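Local coordinates for antibiotic resistance protein (Deinococcus radiodurans, PDB 2VLI), which probably acts as a P-loop phosphotransferase that confers resistance to the antibiotic tunicamycin, at residues Thr19-Gly31 with Ala162-Pro176. Sequence-based numbering, arbitrary orientation.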
loop_
_atom_site.group_PDB
_atom_site.type_symbol
_atom_site.label_atom_id
_atom_site.label_comp_id
_atom_site.label_asym_id
_atom_site.label_seq_id
_atom_site.Cartn_x
_atom_site.Cartn_y
_atom_site.Cartn_z
ATOM N N THR A 19 8.482 -2.062 18.693
ATOM C CA THR A 19 7.886 -1.778 20.013
ATOM C C THR A 19 8.691 -2.483 21.133
ATOM O O THR A 19 9.529 -1.835 21.797
ATOM C CB THR A 19 6.311 -2.067 20.060
ATOM O OG1 THR A 19 5.750 -1.563 21.287
ATOM C CG2 THR A 19 5.950 -3.559 19.893
ATOM N N HIS A 20 8.496 -3.797 21.295
ATOM C CA HIS A 20 9.316 -4.598 22.223
ATOM C C HIS A 20 10.655 -4.970 21.611
ATOM O O HIS A 20 11.656 -5.085 22.308
ATOM C CB HIS A 20 8.572 -5.871 22.648
ATOM C CG HIS A 20 7.347 -5.591 23.467
ATOM N ND1 HIS A 20 6.186 -6.331 23.367
ATOM C CD2 HIS A 20 7.099 -4.619 24.380
ATOM C CE1 HIS A 20 5.281 -5.833 24.196
ATOM N NE2 HIS A 20 5.811 -4.795 24.822
ATOM N N THR A 21 10.672 -5.161 20.296
ATOM C CA THR A 21 11.898 -5.541 19.627
ATOM C C THR A 21 12.983 -4.480 19.835
ATOM O O THR A 21 14.077 -4.805 20.239
ATOM C CB THR A 21 11.670 -5.716 18.141
ATOM O OG1 THR A 21 10.737 -6.778 17.933
ATOM C CG2 THR A 21 12.980 -6.039 17.445
ATOM N N ALA A 22 12.638 -3.230 19.523
ATOM C CA ALA A 22 13.506 -2.047 19.723
ATOM C C ALA A 22 14.073 -2.001 21.147
ATOM O O ALA A 22 15.288 -1.872 21.350
ATOM C CB ALA A 22 12.712 -0.774 19.421
ATOM N N HIS A 23 13.191 -2.150 22.122
ATOM C CA HIS A 23 13.592 -2.203 23.543
ATOM C C HIS A 23 14.584 -3.354 23.826
ATOM O O HIS A 23 15.648 -3.148 24.406
ATOM C CB HIS A 23 12.348 -2.334 24.427
ATOM C CG HIS A 23 12.652 -2.525 25.888
ATOM N ND1 HIS A 23 13.242 -1.544 26.659
ATOM C CD2 HIS A 23 12.410 -3.568 26.725
ATOM C CE1 HIS A 23 13.380 -1.981 27.899
ATOM N NE2 HIS A 23 12.881 -3.205 27.967
ATOM N N THR A 24 14.260 -4.564 23.373
ATOM C CA THR A 24 15.177 -5.704 23.519
ATOM C C THR A 24 16.546 -5.486 22.898
ATOM O O THR A 24 17.573 -5.863 23.486
ATOM C CB THR A 24 14.551 -6.977 22.890
ATOM O OG1 THR A 24 13.205 -7.089 23.359
ATOM C CG2 THR A 24 15.359 -8.228 23.238
ATOM N N LEU A 25 16.577 -4.906 21.704
ATOM C CA LEU A 25 17.824 -4.660 21.029
ATOM C C LEU A 25 18.577 -3.626 21.809
ATOM O O LEU A 25 19.791 -3.708 21.952
ATOM C CB LEU A 25 17.616 -4.105 19.618
ATOM C CG LEU A 25 17.430 -5.100 18.486
ATOM C CD1 LEU A 25 16.789 -4.394 17.296
ATOM C CD2 LEU A 25 18.766 -5.786 18.119
ATOM N N HIS A 26 17.847 -2.621 22.266
ATOM C CA HIS A 26 18.433 -1.551 23.055
ATOM C C HIS A 26 19.131 -2.110 24.301
ATOM O O HIS A 26 20.283 -1.770 24.563
ATOM C CB HIS A 26 17.388 -0.536 23.463
ATOM C CG HIS A 26 17.940 0.550 24.335
ATOM N ND1 HIS A 26 19.088 1.237 24.013
ATOM C CD2 HIS A 26 17.551 1.006 25.553
ATOM C CE1 HIS A 26 19.353 2.111 24.971
ATOM N NE2 HIS A 26 18.435 1.988 25.918
ATOM N N GLU A 27 18.425 -2.981 25.023
ATOM C CA GLU A 27 18.944 -3.576 26.277
ATOM C C GLU A 27 20.192 -4.420 26.053
ATOM O O GLU A 27 20.956 -4.635 26.985
ATOM C CB GLU A 27 17.921 -4.468 26.941
ATOM C CG GLU A 27 16.621 -3.848 27.397
ATOM C CD GLU A 27 15.597 -4.940 27.844
ATOM O OE1 GLU A 27 15.653 -6.101 27.330
ATOM O OE2 GLU A 27 14.742 -4.654 28.733
ATOM N N ARG A 28 20.406 -4.886 24.820
ATOM C CA ARG A 28 21.528 -5.778 24.501
ATOM C C ARG A 28 22.576 -5.210 23.566
ATOM O O ARG A 28 23.497 -5.923 23.146
ATOM C CB ARG A 28 20.983 -7.087 23.959
ATOM C CG ARG A 28 20.020 -7.737 24.951
ATOM C CD ARG A 28 19.497 -9.079 24.503
ATOM N NE ARG A 28 20.584 -9.993 24.189
ATOM C CZ ARG A 28 20.442 -11.149 23.544
ATOM N NH1 ARG A 28 19.242 -11.556 23.164
ATOM N NH2 ARG A 28 21.505 -11.898 23.284
ATOM N N LEU A 29 22.447 -3.925 23.240
ATOM C CA LEU A 29 23.478 -3.198 22.520
ATOM C C LEU A 29 23.928 -2.018 23.353
ATOM O O LEU A 29 23.345 -0.932 23.246
ATOM C CB LEU A 29 22.939 -2.664 21.184
ATOM C CG LEU A 29 22.781 -3.693 20.081
ATOM C CD1 LEU A 29 21.906 -3.101 18.975
ATOM C CD2 LEU A 29 24.156 -4.129 19.561
ATOM N N PRO A 30 24.981 -2.200 24.172
ATOM C CA PRO A 30 25.430 -1.056 24.976
ATOM C C PRO A 30 25.859 0.136 24.116
ATOM O O PRO A 30 26.486 -0.037 23.041
ATOM C CB PRO A 30 26.607 -1.641 25.813
ATOM C CG PRO A 30 26.357 -3.131 25.822
ATOM C CD PRO A 30 25.806 -3.400 24.415
ATOM N N GLY A 31 25.484 1.332 24.567
ATOM C CA GLY A 31 25.737 2.586 23.831
ATOM C C GLY A 31 24.615 2.966 22.859
ATOM O O GLY A 31 24.649 4.042 22.251
ATOM N N ALA A 162 15.129 -10.119 17.933
ATOM C CA ALA A 162 16.232 -9.225 18.165
ATOM C C ALA A 162 17.516 -9.876 17.703
ATOM O O ALA A 162 18.320 -9.260 17.013
ATOM C CB ALA A 162 16.285 -8.800 19.680
ATOM N N GLU A 163 17.671 -11.159 18.028
ATOM C CA GLU A 163 18.877 -11.904 17.704
ATOM C C GLU A 163 19.067 -12.068 16.180
ATOM O O GLU A 163 20.162 -11.918 15.668
ATOM C CB GLU A 163 18.833 -13.291 18.403
ATOM C CG GLU A 163 19.241 -13.178 19.897
ATOM C CD GLU A 163 18.835 -14.362 20.793
ATOM O OE1 GLU A 163 18.188 -15.332 20.323
ATOM O OE2 GLU A 163 19.160 -14.293 22.001
ATOM N N GLN A 164 17.963 -12.352 15.504
ATOM C CA GLN A 164 17.863 -12.472 14.053
ATOM C C GLN A 164 18.244 -11.164 13.362
ATOM O O GLN A 164 19.016 -11.151 12.416
ATOM C CB GLN A 164 16.411 -12.843 13.722
ATOM C CG GLN A 164 16.126 -13.189 12.268
ATOM C CD GLN A 164 17.048 -14.227 11.785
ATOM O OE1 GLN A 164 17.306 -15.203 12.488
ATOM N NE2 GLN A 164 17.585 -14.040 10.585
ATOM N N ILE A 165 17.726 -10.054 13.881
ATOM C CA ILE A 165 18.033 -8.736 13.338
ATOM C C ILE A 165 19.484 -8.408 13.554
ATOM O O ILE A 165 20.187 -7.995 12.621
ATOM C CB ILE A 165 17.138 -7.663 13.945
ATOM C CG1 ILE A 165 15.704 -7.867 13.459
ATOM C CG2 ILE A 165 17.688 -6.260 13.586
ATOM C CD1 ILE A 165 14.668 -7.013 14.092
ATOM N N ALA A 166 19.979 -8.631 14.765
ATOM C CA ALA A 166 21.402 -8.421 14.994
ATOM C C ALA A 166 22.298 -9.268 14.079
ATOM O O ALA A 166 23.285 -8.766 13.582
ATOM C CB ALA A 166 21.770 -8.639 16.468
ATOM N N ALA A 167 21.984 -10.547 13.889
ATOM C CA ALA A 167 22.766 -11.421 12.975
ATOM C C ALA A 167 22.796 -10.881 11.549
ATOM O O ALA A 167 23.830 -10.871 10.893
ATOM C CB ALA A 167 22.201 -12.897 12.972
ATOM N N GLN A 168 21.643 -10.430 11.066
ATOM C CA GLN A 168 21.562 -9.918 9.704
ATOM C C GLN A 168 22.458 -8.700 9.540
ATOM O O GLN A 168 23.174 -8.605 8.553
ATOM C CB GLN A 168 20.104 -9.659 9.302
ATOM C CG GLN A 168 19.338 -10.956 9.225
ATOM C CD GLN A 168 18.083 -10.964 8.333
ATOM O OE1 GLN A 168 17.168 -11.735 8.588
ATOM N NE2 GLN A 168 18.090 -10.190 7.249
ATOM N N VAL A 169 22.486 -7.814 10.537
ATOM C CA VAL A 169 23.287 -6.582 10.410
ATOM C C VAL A 169 24.766 -6.718 10.851
ATOM O O VAL A 169 25.541 -5.773 10.736
ATOM C CB VAL A 169 22.607 -5.402 11.140
ATOM C CG1 VAL A 169 21.149 -5.288 10.688
ATOM C CG2 VAL A 169 22.652 -5.570 12.611
ATOM N N GLY A 170 25.147 -7.880 11.370
ATOM C CA GLY A 170 26.557 -8.143 11.710
ATOM C C GLY A 170 26.970 -7.620 13.078
ATOM O O GLY A 170 28.130 -7.307 13.295
ATOM N N LEU A 171 26.011 -7.569 14.000
ATOM C CA LEU A 171 26.210 -7.005 15.331
ATOM C C LEU A 171 26.199 -8.087 16.389
ATOM O O LEU A 171 25.395 -9.017 16.337
ATOM C CB LEU A 171 25.106 -5.983 15.662
ATOM C CG LEU A 171 25.257 -4.507 15.253
ATOM C CD1 LEU A 171 24.210 -3.687 16.000
ATOM C CD2 LEU A 171 26.678 -3.954 15.528
ATOM N N THR A 172 27.074 -7.925 17.376
ATOM C CA THR A 172 27.154 -8.831 18.519
ATOM C C THR A 172 26.300 -8.293 19.644
ATOM O O THR A 172 26.474 -7.153 20.037
ATOM C CB THR A 172 28.645 -8.990 18.959
ATOM O OG1 THR A 172 29.260 -9.963 18.101
ATOM C CG2 THR A 172 28.769 -9.422 20.425
ATOM N N LEU A 173 25.354 -9.094 20.112
ATOM C CA LEU A 173 24.516 -8.723 21.231
ATOM C C LEU A 173 25.167 -9.106 22.565
ATOM O O LEU A 173 25.803 -10.167 22.693
ATOM C CB LEU A 173 23.133 -9.380 21.133
ATOM C CG LEU A 173 22.202 -8.995 19.970
ATOM C CD1 LEU A 173 20.842 -9.554 20.228
ATOM C CD2 LEU A 173 22.140 -7.479 19.774
ATOM N N ALA A 174 25.020 -8.228 23.548
ATOM C CA ALA A 174 25.253 -8.599 24.941
ATOM C C ALA A 174 24.224 -9.663 25.313
ATOM O O ALA A 174 23.221 -9.789 24.652
ATOM C CB ALA A 174 25.131 -7.394 25.850
ATOM N N PRO A 175 24.497 -10.470 26.350
ATOM C CA PRO A 175 23.535 -11.511 26.746
ATOM C C PRO A 175 22.245 -10.934 27.343
ATOM O O PRO A 175 22.245 -9.774 27.771
ATOM C CB PRO A 175 24.313 -12.336 27.785
ATOM C CG PRO A 175 25.414 -11.429 28.270
ATOM C CD PRO A 175 25.728 -10.482 27.163
ATOM N N PRO A 176 21.141 -11.719 27.346
ATOM C CA PRO A 176 19.844 -11.242 27.879
ATOM C C PRO A 176 19.842 -10.804 29.351
ATOM O O PRO A 176 18.787 -10.402 29.869
ATOM C CB PRO A 176 18.917 -12.451 27.697
ATOM C CG PRO A 176 19.581 -13.317 26.666
ATOM C CD PRO A 176 21.042 -13.084 26.784
#
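A bend at chi3 (55°) in the otherwise extended side chain of R28 turns its guanidinium in between L173 and P176, while E163, with CG beside its backbone N and the chain straight beyond, reaches out from helix 158-169 to meet it. R28 NH1 points almost straight at E163 OE2 (3.0 Å, 169°), forming a salt bridge on the anti side and somewhat out of the plane of a carboxylate that stands 86° from the guanidinium. In the guanidinium plane, R28 NE donates to A174 O at 2.7 Å, and NH2 adds a weak bond to the same oxygen. L173 CD1 lies over the centre of one face, 3.7 Å from R28 CZ, and P176 CD covers the opposite face toward its rim. A174 N returns a bond to R28 O (2.8 Å), so main chain and side chain of one arginine both grip A174.

Beside these polar bonds the two helices cross at a steep angle. The small A162 CB fits against T24 CG2 (3.7 Å) and L25 CG, L29 CD2 abuts L171 CD1 (3.6 Å), and L25, L29, I165 and L171 also touch strand 7-11.

R28 thus ties the helix following the P-loop region to the C-terminal tail on one flank of the parallel sheet. In-plane bonds to E163 OE2 and A174 O, with apolar cover on both faces, should restrict rotation of a buried cation; Q159 OE1 is a second acceptor for NH1, and E163 probably balances the charge.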